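Local atomic coordinates of putative thioesterase yhdA (Lactococcus lactis subsp. lactis, PDB entry 3GEK), a protein that is a putative thioesterase of the PaaI family that probably hydrolyses acyl-CoA thioesters, possibly 1,4-dihydroxy-2-naphthoyl-CoA. Residues Ser52-Leu55 with Ala56-Ala60. The protein carries 7 engineered substitutions. Residues are numbered along the deposited sequence; the frame is centred on the assembly and turned at random.
Sequences SLAL and AEITA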
loop_
_atom_site.group_PDB
_atom_site.type_symbol
_atom_site.label_atom_id
_atom_site.label_comp_id
_atom_site.label_asym_id
_atom_site.label_seq_id
_atom_site.Cartn_x
_atom_site.Cartn_y
_atom_site.Cartn_z
ATOM N N SER A 52 -0.400 -5.723 15.364
ATOM C CA SER A 52 -1.595 -5.411 14.572
ATOM C C SER A 52 -1.492 -5.919 13.132
ATOM O O SER A 52 -2.450 -6.480 12.598
ATOM C CB SER A 52 -1.875 -3.905 14.576
ATOM O OG SER A 52 -2.109 -3.433 15.898
ATOM N N LEU A 53 -0.337 -5.707 12.507
ATOM C CA LEU A 53 -0.073 -6.231 11.167
ATOM C C LEU A 53 -0.242 -7.738 11.131
ATOM O O LEU A 53 -0.925 -8.267 10.254
ATOM C CB LEU A 53 1.348 -5.888 10.723
ATOM C CG LEU A 53 1.661 -4.615 9.944
ATOM C CD1 LEU A 53 0.706 -3.472 10.268
ATOM C CD2 LEU A 53 3.118 -4.227 10.241
ATOM N N ALA A 54 0.389 -8.418 12.089
ATOM C CA ALA A 54 0.313 -9.862 12.198
ATOM C C ALA A 54 -1.122 -10.328 12.453
ATOM O O ALA A 54 -1.563 -11.318 11.871
ATOM C CB ALA A 54 1.241 -10.358 13.288
ATOM N N LEU A 55 -1.848 -9.609 13.309
ATOM C CA LEU A 55 -3.255 -9.908 13.581
ATOM C C LEU A 55 -4.081 -9.862 12.291
ATOM O O LEU A 55 -4.925 -10.730 12.056
ATOM C CB LEU A 55 -3.829 -8.924 14.613
ATOM C CG LEU A 55 -5.344 -8.833 14.848
ATOM C CD1 LEU A 55 -5.901 -10.123 15.393
ATOM C CD2 LEU A 55 -5.693 -7.683 15.790
ATOM N N ALA A 56 -3.834 -8.843 11.470
ATOM C CA ALA A 56 -4.567 -8.660 10.218
ATOM C C ALA A 56 -4.285 -9.767 9.218
ATOM O O ALA A 56 -5.213 -10.307 8.627
ATOM C CB ALA A 56 -4.240 -7.326 9.606
ATOM N N GLU A 57 -3.007 -10.090 9.024
ATOM C CA GLU A 57 -2.611 -11.129 8.069
ATOM C C GLU A 57 -3.118 -12.509 8.503
ATOM O O GLU A 57 -3.575 -13.301 7.671
ATOM C CB GLU A 57 -1.089 -11.123 7.834
ATOM C CG GLU A 57 -0.651 -11.984 6.637
ATOM C CD GLU A 57 0.782 -11.742 6.164
ATOM O OE1 GLU A 57 1.233 -10.581 6.164
ATOM O OE2 GLU A 57 1.449 -12.729 5.748
ATOM N N ILE A 58 -3.067 -12.775 9.810
ATOM C CA ILE A 58 -3.474 -14.070 10.364
ATOM C C ILE A 58 -4.991 -14.294 10.325
ATOM O O ILE A 58 -5.442 -15.376 9.940
ATOM C CB ILE A 58 -2.908 -14.296 11.796
ATOM C CG1 ILE A 58 -1.383 -14.457 11.732
ATOM C CG2 ILE A 58 -3.537 -15.532 12.458
ATOM C CD1 ILE A 58 -0.682 -14.320 13.070
ATOM N N THR A 59 -5.765 -13.280 10.719
ATOM C CA THR A 59 -7.228 -13.373 10.696
ATOM C C THR A 59 -7.791 -13.406 9.272
ATOM O O THR A 59 -8.773 -14.100 9.005
ATOM C CB THR A 59 -7.904 -12.236 11.493
ATOM O OG1 THR A 59 -7.426 -10.964 11.028
ATOM C CG2 THR A 59 -7.633 -12.379 13.001
ATOM N N ALA A 60 -7.171 -12.649 8.366
ATOM C CA ALA A 60 -7.554 -12.663 6.952
ATOM C C ALA A 60 -7.350 -14.060 6.370
ATOM O O ALA A 60 -8.217 -14.577 5.666
ATOM C CB ALA A 60 -6.758 -11.630 6.161
#
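L55 and T59 meet one turn apart on the long helix 49-68 of the hot-dog fold, the helix that the curved antiparallel sheet wraps around. The backbone keeps regular alpha-helical i to i+4 bonding here: A56 N, E57 N, I58 N and T59 N donate in turn to the carbonyls of S52, L53, A54 and L55. The last carbonyl takes a second donor as well, for T59 OG1 gives a hydrogen bond to L55 O at 2.7 Å. That oxygen is thus gripped twice, with T59 N and T59 OG1 arriving from opposite faces of its carbonyl plane. The hydroxyl gets there because OG1 sits between the backbone N and the carbonyl carbon (chi1 54°), which turns it back along the helix. The T59 side chain also packs on F30 and S32 of strand 28-35; an alanine here would remove OG1 and CG2, and is likely to leave L55 O without its hydroxyl donor and a gap beside those residues.

Among apolar groups, I58 lies over the A54 carbonyl, CG1 3.1 Å from A54 O, and its CD1 reaches A54 CB at 4.4 Å. L53 and A56 face strand 120-131, both packing on I124. E57 extends toward the second subunit, where its OE1 is hydrogen-bonded to H83 NE2 of that chain. Back at the threonine, T59 CG2 rests 3.7 Å from L55 CD1.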